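Local atomic coordinates of tRNA (Adenine(22)-N(1))-methyltransferase (Mycoplasma capricolum subsp. capricolum, PDB entry 6QE6), a protein that probably methylates N1 of adenine 22 in tRNA, and binds the cofactor product S-adenosyl-L-homocysteine. Residues H152-K157 / I174-Y179; S204-E209 / N235-Y240; S36-D41 / T59-A64. All blocks are in the same frame, centred on the assembly; numbering follows the deposited sequence.

Contact 1 (H152-K157 / I174-Y179); sequences HNYLIK and INKNKY
Y154 turns its ring onto K176 with CG anti to its own carbonyl carbon (chi1 -59°). K176 takes a similar first torsion (chi1 -65°), and the two side chains run alongside each other, pointing the same way. K176 CG sits over the ring centre of Y154, 3.8 Å from the centroid, almost on the ring normal: a CH-pi contact. The lysine bends at chi3, and its CE comes to 3.7 Å from Y154 OH. Its NZ goes on to a salt bridge with D127. H152 CB lies against the opposite face of the ring, offset toward the rim. The ring is thus held between two aliphatic groups. Y154 CB also touches I174 CG2.

The backbones pair antiparallel. N175 N donates to L155 O (2.9 Å). L155 N divides its N-H between K178 O (2.9 Å) and, weakly, N175 O. The chain can do this because N175 to K178 form a type I turn, which brings K178 O back to the strand. N175 OD1 accepts from N177 N, an Asx turn inside that bend. L155 CD2 lies beside K178 CB (3.7 Å). At the outer end the amide of N153 meets the Y179 ring, ND2 to CD1 3.7 Å, with the planes 25° apart; its OD1 accepts from S180 N. N153 itself closes the helix before it with a Schellman motif.

The contact forms the open end of the hairpin of strands 155-163 and 168-175. Strand 133-138 continues the sheet beyond 168-175. Helix 143-151 packs on I156 and I174, and its W148 meets the Y154 ring edge-to-face.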
loop_
_atom_site.group_PDB
_atom_site.type_symbol
_atom_site.label_atom_id
_atom_site.label_comp_id
_atom_site.label_asym_id
_atom_site.label_seq_id
_atom_site.Cartn_x
_atom_site.Cartn_y
_atom_site.Cartn_z
ATOM N N HIS A 152 8.927 8.944 -10.623
ATOM C CA HIS A 152 8.168 10.192 -10.633
ATOM C C HIS A 152 8.729 11.225 -9.666
ATOM O O HIS A 152 8.197 12.344 -9.601
ATOM C CB HIS A 152 6.698 9.934 -10.300
ATOM C CG HIS A 152 5.942 9.247 -11.393
ATOM N ND1 HIS A 152 5.939 7.877 -11.553
ATOM C CD2 HIS A 152 5.154 9.740 -12.375
ATOM C CE1 HIS A 152 5.191 7.557 -12.593
ATOM N NE2 HIS A 152 4.695 8.670 -13.104
ATOM N N ASN A 153 9.773 10.866 -8.903
ATOM C CA ASN A 153 10.425 11.761 -7.943
ATOM C C ASN A 153 9.481 12.138 -6.792
ATOM O O ASN A 153 9.474 13.270 -6.312
ATOM C CB ASN A 153 10.978 13.005 -8.640
ATOM C CG ASN A 153 12.235 13.540 -7.987
ATOM O OD1 ASN A 153 12.649 13.068 -6.926
ATOM N ND2 ASN A 153 12.852 14.549 -8.620
ATOM N N TYR A 154 8.692 11.174 -6.338
ATOM C CA TYR A 154 7.865 11.316 -5.149
ATOM C C TYR A 154 8.598 10.738 -3.940
ATOM O O TYR A 154 9.281 9.716 -4.038
ATOM C CB TYR A 154 6.524 10.593 -5.324
ATOM C CG TYR A 154 5.667 11.052 -6.484
ATOM C CD1 TYR A 154 5.692 12.378 -6.929
ATOM C CD2 TYR A 154 4.802 10.161 -7.122
ATOM C CE1 TYR A 154 4.889 12.797 -7.989
ATOM C CE2 TYR A 154 3.987 10.571 -8.187
ATOM C CZ TYR A 154 4.035 11.883 -8.615
ATOM O OH TYR A 154 3.233 12.274 -9.669
ATOM N N LEU A 155 8.428 11.387 -2.797
ATOM C CA LEU A 155 8.956 10.871 -1.552
ATOM C C LEU A 155 8.225 9.595 -1.134
ATOM O O LEU A 155 6.993 9.506 -1.210
ATOM C CB LEU A 155 8.826 11.926 -0.465
ATOM C CG LEU A 155 9.277 11.469 0.919
ATOM C CD1 LEU A 155 10.741 11.013 0.902
ATOM C CD2 LEU A 155 9.049 12.592 1.927
ATOM N N ILE A 156 8.997 8.598 -0.708
ATOM C CA ILE A 156 8.474 7.480 0.065
ATOM C C ILE A 156 8.626 7.881 1.533
ATOM O O ILE A 156 9.709 7.772 2.119
ATOM C CB ILE A 156 9.197 6.174 -0.280
ATOM C CG1 ILE A 156 8.942 5.834 -1.749
ATOM C CG2 ILE A 156 8.691 5.040 0.572
ATOM C CD1 ILE A 156 9.823 4.729 -2.314
ATOM N N LYS A 157 7.541 8.391 2.124
ATOM C CA LYS A 157 7.624 8.964 3.459
ATOM C C LYS A 157 7.725 7.905 4.553
ATOM O O LYS A 157 8.323 8.160 5.604
ATOM C CB LYS A 157 6.410 9.848 3.736
ATOM C CG LYS A 157 6.409 10.475 5.120
ATOM C CD LYS A 157 5.445 11.650 5.201
ATOM C CE LYS A 157 5.224 12.128 6.648
ATOM N NZ LYS A 157 4.002 13.021 6.792
ATOM N N ILE A 174 3.413 7.464 0.209
ATOM C CA ILE A 174 4.031 8.250 -0.847
ATOM C C ILE A 174 3.520 9.682 -0.735
ATOM O O ILE A 174 2.301 9.914 -0.772
ATOM C CB ILE A 174 3.738 7.654 -2.232
ATOM C CG1 ILE A 174 4.275 6.223 -2.301
ATOM C CG2 ILE A 174 4.334 8.522 -3.344
ATOM C CD1 ILE A 174 3.825 5.474 -3.527
ATOM N N ASN A 175 4.454 10.633 -0.568
ATOM C CA ASN A 175 4.167 12.065 -0.491
ATOM C C ASN A 175 4.598 12.724 -1.794
ATOM O O ASN A 175 5.796 12.945 -2.016
ATOM C CB ASN A 175 4.892 12.713 0.688
ATOM C CG ASN A 175 4.572 14.208 0.829
ATOM O OD1 ASN A 175 3.817 14.776 0.030
ATOM N ND2 ASN A 175 5.133 14.846 1.863
ATOM N N LYS A 176 3.612 13.082 -2.628
ATOM C CA LYS A 176 3.895 13.596 -3.965
ATOM C C LYS A 176 4.484 14.995 -3.944
ATOM O O LYS A 176 5.064 15.426 -4.946
ATOM C CB LYS A 176 2.626 13.587 -4.824
ATOM C CG LYS A 176 2.088 12.190 -5.101
ATOM C CD LYS A 176 0.687 12.248 -5.676
ATOM C CE LYS A 176 0.695 12.982 -7.008
ATOM N NZ LYS A 176 -0.675 13.039 -7.589
ATOM N N ASN A 177 4.385 15.701 -2.826
ATOM C CA ASN A 177 4.864 17.070 -2.758
ATOM C C ASN A 177 6.282 17.171 -2.220
ATOM O O ASN A 177 6.773 18.286 -1.991
ATOM C CB ASN A 177 3.902 17.909 -1.921
ATOM C CG ASN A 177 2.602 18.151 -2.643
ATOM O OD1 ASN A 177 2.583 18.751 -3.729
ATOM N ND2 ASN A 177 1.502 17.657 -2.071
ATOM N N LYS A 178 6.946 16.041 -2.004
ATOM C CA LYS A 178 8.345 16.036 -1.630
ATOM C C LYS A 178 9.107 15.129 -2.588
ATOM O O LYS A 178 8.534 14.226 -3.207
ATOM C CB LYS A 178 8.532 15.622 -0.170
ATOM C CG LYS A 178 7.980 16.650 0.820
ATOM C CD LYS A 178 8.486 16.407 2.242
ATOM C CE LYS A 178 7.986 17.488 3.212
ATOM N NZ LYS A 178 6.922 17.005 4.179
ATOM N N TYR A 179 10.392 15.437 -2.750
ATOM C CA TYR A 179 11.261 14.736 -3.676
ATOM C C TYR A 179 11.564 13.320 -3.200
ATOM O O TYR A 179 11.700 13.052 -2.002
ATOM C CB TYR A 179 12.578 15.507 -3.838
ATOM C CG TYR A 179 12.450 16.731 -4.712
ATOM C CD1 TYR A 179 11.663 16.701 -5.860
ATOM C CD2 TYR A 179 13.109 17.918 -4.392
ATOM C CE1 TYR A 179 11.527 17.825 -6.664
ATOM C CE2 TYR A 179 12.992 19.044 -5.200
ATOM C CZ TYR A 179 12.201 18.990 -6.335
ATOM O OH TYR A 179 12.066 20.089 -7.154
#

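Contact 2 (S204-E209 / N235-Y240); sequences SYLENE and NKIRKY
L206 and I237 meet at the centre of this helix pair. L206 CB touches I237 CG2 at 3.8 Å, and the same methyl rests against the backbone O of L206. Further out, L206 CD1 reaches Y240 CD2 (3.8 Å), where leucine and tyrosine cross at a slant. The other branch of I237 reaches over to the partner helix, with CD1 4.1 Å from E209 CB. The Y240 hydroxyl leaves the pair and bonds G191 O.

R238 can be followed from root to tip. Its CB points away from the partner helix. CG is anti to the backbone N (chi1 171°), and the chain then bends at chi2 and chi3, which swings the guanidinium back across. CZ comes to 3.6 Å from E207 OE1. NH1 and NH2 of R238 both donate to that one oxygen, E207 OE1, at 3.1 Å and 3.2 Å. Because these two are the donors the grip is end-on, and OE1 lies in the guanidinium plane. The carboxylate is turned 65° from that plane: NH2 meets OE1 nearly along its C-O axis, and NH1 from above the carboxylate. The doubly held OE1 may be somewhat polarised.

The salt bridge lies at the margin of the apolar seam. Segments 204-209 and 235-240, in helices 200-217 and 225-244, run nearly antiparallel, at 157°, their axes 9.9 Å apart at closest approach. This is the arrangement of an antiparallel helical hairpin, here following strand 168-175 in the chain.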
loop_
_atom_site.group_PDB
_atom_site.type_symbol
_atom_site.label_atom_id
_atom_site.label_comp_id
_atom_site.label_asym_id
_atom_site.label_seq_id
_atom_site.Cartn_x
_atom_site.Cartn_y
_atom_site.Cartn_z
ATOM N N SER A 204 13.479 -12.034 9.115
ATOM C CA SER A 204 13.027 -13.419 9.194
ATOM C C SER A 204 12.313 -13.834 7.911
ATOM O O SER A 204 12.601 -14.892 7.334
ATOM C CB SER A 204 12.118 -13.582 10.401
ATOM O OG SER A 204 11.729 -14.921 10.498
ATOM N N TYR A 205 11.402 -12.980 7.434
ATOM C CA TYR A 205 10.708 -13.235 6.177
ATOM C C TYR A 205 11.690 -13.399 5.013
ATOM O O TYR A 205 11.500 -14.265 4.148
ATOM C CB TYR A 205 9.726 -12.096 5.906
ATOM C CG TYR A 205 9.028 -12.198 4.573
ATOM C CD1 TYR A 205 7.828 -12.902 4.450
ATOM C CD2 TYR A 205 9.560 -11.599 3.441
ATOM C CE1 TYR A 205 7.182 -13.005 3.241
ATOM C CE2 TYR A 205 8.926 -11.701 2.225
ATOM C CZ TYR A 205 7.734 -12.400 2.133
ATOM O OH TYR A 205 7.094 -12.503 0.919
ATOM N N LEU A 206 12.745 -12.570 4.974
ATOM C CA LEU A 206 13.675 -12.597 3.844
ATOM C C LEU A 206 14.562 -13.837 3.886
ATOM O O LEU A 206 14.897 -14.397 2.837
ATOM C CB LEU A 206 14.530 -11.327 3.826
ATOM C CG LEU A 206 13.794 -10.056 3.442
ATOM C CD1 LEU A 206 14.700 -8.843 3.566
ATOM C CD2 LEU A 206 13.264 -10.213 2.021
ATOM N N GLU A 207 14.970 -14.269 5.085
ATOM C CA GLU A 207 15.674 -15.539 5.187
ATOM C C GLU A 207 14.777 -16.687 4.737
ATOM O O GLU A 207 15.237 -17.607 4.054
ATOM C CB GLU A 207 16.191 -15.750 6.617
ATOM C CG GLU A 207 16.855 -14.507 7.186
ATOM C CD GLU A 207 18.310 -14.689 7.635
ATOM O OE1 GLU A 207 19.122 -15.265 6.867
ATOM O OE2 GLU A 207 18.653 -14.209 8.747
ATOM N N ASN A 208 13.475 -16.622 5.049
ATOM C CA ASN A 208 12.587 -17.676 4.564
ATOM C C ASN A 208 12.445 -17.631 3.044
ATOM O O ASN A 208 12.288 -18.684 2.406
ATOM C CB ASN A 208 11.211 -17.599 5.229
ATOM C CG ASN A 208 10.352 -18.852 4.939
ATOM O OD1 ASN A 208 10.751 -19.984 5.251
ATOM N ND2 ASN A 208 9.183 -18.650 4.324
ATOM N N GLU A 209 12.518 -16.427 2.453
ATOM C CA GLU A 209 12.545 -16.310 1.001
ATOM C C GLU A 209 13.781 -16.989 0.409
ATOM O O GLU A 209 13.697 -17.655 -0.632
ATOM C CB GLU A 209 12.482 -14.829 0.604
ATOM C CG GLU A 209 11.654 -14.546 -0.636
ATOM C CD GLU A 209 10.252 -15.150 -0.561
ATOM O OE1 GLU A 209 9.427 -14.663 0.250
ATOM O OE2 GLU A 209 9.974 -16.119 -1.311
ATOM N N ASN A 235 21.370 -13.760 -3.672
ATOM C CA ASN A 235 22.505 -12.914 -3.306
ATOM C C ASN A 235 22.083 -11.477 -3.051
ATOM O O ASN A 235 22.654 -10.815 -2.175
ATOM C CB ASN A 235 23.574 -12.944 -4.395
ATOM C CG ASN A 235 24.233 -14.300 -4.526
ATOM O OD1 ASN A 235 24.211 -15.114 -3.593
ATOM N ND2 ASN A 235 24.827 -14.553 -5.687
ATOM N N LYS A 236 21.100 -10.975 -3.802
ATOM C CA LYS A 236 20.607 -9.631 -3.529
ATOM C C LYS A 236 19.984 -9.567 -2.144
ATOM O O LYS A 236 20.276 -8.643 -1.372
ATOM C CB LYS A 236 19.628 -9.195 -4.620
ATOM C CG LYS A 236 20.301 -8.322 -5.680
ATOM C CD LYS A 236 19.708 -8.468 -7.085
ATOM C CE LYS A 236 18.214 -8.236 -7.113
ATOM N NZ LYS A 236 17.696 -8.088 -8.511
ATOM N N ILE A 237 19.178 -10.580 -1.788
ATOM C CA ILE A 237 18.536 -10.616 -0.475
ATOM C C ILE A 237 19.588 -10.656 0.623
ATOM O O ILE A 237 19.499 -9.935 1.627
ATOM C CB ILE A 237 17.585 -11.826 -0.360
ATOM C CG1 ILE A 237 16.463 -11.767 -1.397
ATOM C CG2 ILE A 237 17.004 -11.912 1.038
ATOM C CD1 ILE A 237 15.513 -12.943 -1.314
ATOM N N ARG A 238 20.581 -11.530 0.458
ATOM C CA ARG A 238 21.614 -11.678 1.472
ATOM C C ARG A 238 22.377 -10.376 1.660
ATOM O O ARG A 238 22.720 -10.004 2.786
ATOM C CB ARG A 238 22.563 -12.811 1.079
ATOM C CG ARG A 238 23.788 -12.902 1.965
ATOM C CD ARG A 238 23.367 -13.167 3.386
ATOM N NE ARG A 238 22.623 -14.421 3.464
ATOM C CZ ARG A 238 21.714 -14.692 4.399
ATOM N NH1 ARG A 238 21.422 -13.788 5.335
ATOM N NH2 ARG A 238 21.091 -15.866 4.393
ATOM N N LYS A 239 22.661 -9.669 0.567
ATOM C CA LYS A 239 23.280 -8.357 0.701
ATOM C C LYS A 239 22.379 -7.423 1.494
ATOM O O LYS A 239 22.817 -6.802 2.473
ATOM C CB LYS A 239 23.617 -7.777 -0.681
ATOM C CG LYS A 239 24.799 -8.475 -1.341
ATOM C CD LYS A 239 25.258 -7.808 -2.634
ATOM C CE LYS A 239 25.785 -8.844 -3.643
ATOM N NZ LYS A 239 25.863 -8.329 -5.047
ATOM N N TYR A 240 21.101 -7.338 1.107
ATOM C CA TYR A 240 20.201 -6.414 1.790
ATOM C C TYR A 240 20.038 -6.795 3.255
ATOM O O TYR A 240 20.062 -5.924 4.133
ATOM C CB TYR A 240 18.842 -6.355 1.090
ATOM C CG TYR A 240 17.873 -5.402 1.760
ATOM C CD1 TYR A 240 17.852 -4.051 1.432
ATOM C CD2 TYR A 240 16.982 -5.855 2.742
ATOM C CE1 TYR A 240 16.954 -3.165 2.047
ATOM C CE2 TYR A 240 16.078 -4.981 3.374
ATOM C CZ TYR A 240 16.071 -3.637 3.017
ATOM O OH TYR A 240 15.195 -2.778 3.632
#

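Contact 3 (S36-D41 / T59-A64); sequences STAIAD and TKIAYA. Unlike the reference sequence in segment 36-41: A38 (reference Thr).
Strands 38-41 and 61-64 run parallel at 19°, with axes 4.6 Å apart at closest approach, and their bonds pass back and forth: I61 N to T37 O, I39 N weakly to I61 O, Y63 N to I39 O (2.8 Å) and D41 N to Y63 O.

On one face A38, I61, A40 and Y63 lie together. A38 CB touches I61 CG1 at 3.6 Å. A40 CB is 4.0 Å from Y63 CB and lies at the edge of the tyrosine ring. The hydroxyl of Y63 reaches L105 N.

The strands are the two arms of a beta-alpha-beta unit, joined by helix 48-55, as expected for the Rossmann-like fold of this methyltransferase class. That helix lies over the other face, where I39 and A62 pair. In I39, chi1 67° sets CG1 between backbone N and carbonyl carbon, and chi2 93° then carries CD1 to A62 CB, 3.8 Å away. I39 crosses T59 at about a right angle, CG2 to OG1 3.7 Å. T59 OG1 donates to I61 O (2.7 Å), so this carbonyl takes a hydroxyl as well as the amide of I39. D41 lies on the same face. Its side chain is about 5 Å from the bound S-adenosyl-L-homocysteine, and its carboxylate is held by T44 and T111.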
loop_
_atom_site.group_PDB
_atom_site.type_symbol
_atom_site.label_atom_id
_atom_site.label_comp_id
_atom_site.label_asym_id
_atom_site.label_seq_id
_atom_site.Cartn_x
_atom_site.Cartn_y
_atom_site.Cartn_z
ATOM N N SER A 36 -6.898 16.093 7.987
ATOM C CA SER A 36 -7.126 16.050 6.550
ATOM C C SER A 36 -8.492 16.613 6.220
ATOM O O SER A 36 -9.416 16.535 7.024
ATOM C CB SER A 36 -7.023 14.625 6.011
ATOM O OG SER A 36 -5.694 14.173 6.141
ATOM N N THR A 37 -8.616 17.174 5.019
ATOM C CA THR A 37 -9.930 17.603 4.564
ATOM C C THR A 37 -10.700 16.441 3.942
ATOM O O THR A 37 -11.812 16.118 4.376
ATOM C CB THR A 37 -9.801 18.776 3.583
ATOM O OG1 THR A 37 -9.427 19.953 4.308
ATOM C CG2 THR A 37 -11.118 19.041 2.890
ATOM N N ALA A 38 -10.115 15.785 2.938
ATOM C CA ALA A 38 -10.796 14.724 2.208
ATOM C C ALA A 38 -9.826 13.585 1.925
ATOM O O ALA A 38 -8.688 13.818 1.510
ATOM C CB ALA A 38 -11.393 15.245 0.890
ATOM N N ILE A 39 -10.280 12.353 2.150
ATOM C CA ILE A 39 -9.516 11.167 1.783
ATOM C C ILE A 39 -10.385 10.292 0.888
ATOM O O ILE A 39 -11.613 10.380 0.899
ATOM C CB ILE A 39 -9.020 10.378 3.018
ATOM C CG1 ILE A 39 -10.197 9.755 3.805
ATOM C CG2 ILE A 39 -8.128 11.270 3.913
ATOM C CD1 ILE A 39 -10.547 8.306 3.408
ATOM N N ALA A 40 -9.737 9.429 0.112
ATOM C CA ALA A 40 -10.459 8.450 -0.693
ATOM C C ALA A 40 -9.918 7.053 -0.402
ATOM O O ALA A 40 -8.715 6.808 -0.530
ATOM C CB ALA A 40 -10.362 8.776 -2.183
ATOM N N ASP A 41 -10.799 6.140 -0.003
ATOM C CA ASP A 41 -10.437 4.742 0.212
ATOM C C ASP A 41 -10.789 3.978 -1.058
ATOM O O ASP A 41 -11.963 3.882 -1.425
ATOM C CB ASP A 41 -11.164 4.173 1.428
ATOM C CG ASP A 41 -10.596 2.832 1.901
ATOM O OD1 ASP A 41 -9.461 2.437 1.504
ATOM O OD2 ASP A 41 -11.301 2.182 2.705
ATOM N N THR A 59 -10.230 12.949 9.192
ATOM C CA THR A 59 -10.633 13.569 7.944
ATOM C C THR A 59 -12.014 14.183 8.139
ATOM O O THR A 59 -12.797 13.735 8.983
ATOM C CB THR A 59 -10.629 12.543 6.780
ATOM O OG1 THR A 59 -10.796 13.221 5.531
ATOM C CG2 THR A 59 -11.732 11.550 6.934
ATOM N N LYS A 60 -12.296 15.241 7.371
ATOM C CA LYS A 60 -13.604 15.887 7.429
ATOM C C LYS A 60 -14.608 15.153 6.556
ATOM O O LYS A 60 -15.770 14.988 6.945
ATOM C CB LYS A 60 -13.501 17.358 7.006
ATOM C CG LYS A 60 -12.614 18.226 7.878
ATOM C CD LYS A 60 -13.234 18.467 9.251
ATOM C CE LYS A 60 -12.419 19.478 10.063
ATOM N NZ LYS A 60 -13.024 19.674 11.404
ATOM N N ILE A 61 -14.191 14.716 5.368
ATOM C CA ILE A 61 -15.032 13.870 4.532
ATOM C C ILE A 61 -14.216 12.695 3.986
ATOM O O ILE A 61 -12.979 12.678 4.024
ATOM C CB ILE A 61 -15.700 14.656 3.378
ATOM C CG1 ILE A 61 -14.673 15.124 2.358
ATOM C CG2 ILE A 61 -16.524 15.827 3.909
ATOM C CD1 ILE A 61 -15.276 15.306 0.978
ATOM N N ALA A 62 -14.931 11.691 3.487
ATOM C CA ALA A 62 -14.282 10.538 2.883
ATOM C C ALA A 62 -15.069 10.084 1.664
ATOM O O ALA A 62 -16.304 10.075 1.665
ATOM C CB ALA A 62 -14.137 9.370 3.876
ATOM N N TYR A 63 -14.337 9.731 0.621
ATOM C CA TYR A 63 -14.873 9.009 -0.524
ATOM C C TYR A 63 -14.613 7.512 -0.336
ATOM O O TYR A 63 -13.457 7.086 -0.236
ATOM C CB TYR A 63 -14.225 9.520 -1.809
ATOM C CG TYR A 63 -14.489 10.973 -2.056
ATOM C CD1 TYR A 63 -15.775 11.442 -2.329
ATOM C CD2 TYR A 63 -13.463 11.883 -2.023
ATOM C CE1 TYR A 63 -16.007 12.796 -2.559
ATOM C CE2 TYR A 63 -13.685 13.220 -2.253
ATOM C CZ TYR A 63 -14.944 13.678 -2.522
ATOM O OH TYR A 63 -15.106 15.032 -2.747
ATOM N N ALA A 64 -15.674 6.721 -0.282
ATOM C CA ALA A 64 -15.573 5.279 -0.037
ATOM C C ALA A 64 -15.874 4.560 -1.350
ATOM O O ALA A 64 -17.038 4.403 -1.728
ATOM C CB ALA A 64 -16.517 4.847 1.077
#

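In the fold
Contacts 1 and 3 belong to one seven-stranded mixed sheet. Contact 3 pairs two neighbouring parallel strands, while contact 1 is in the antiparallel hairpin at one edge. Their centres are about 20 Å apart, and their nearest atoms about 10 Å. Contact 2 is outside the sheet, in the C-terminal helices. It lies about 27 Å from contact 1 and about 38 Å from contact 3, centre to centre, and on the other side of the chain's centre from contact 3. Only contact 3 adjoins the cofactor site: strand 59-66 runs on to the ligand-binding D66, about 7 Å from A64 between side chains. Contacts 1 and 2 lie away from the annotated sites.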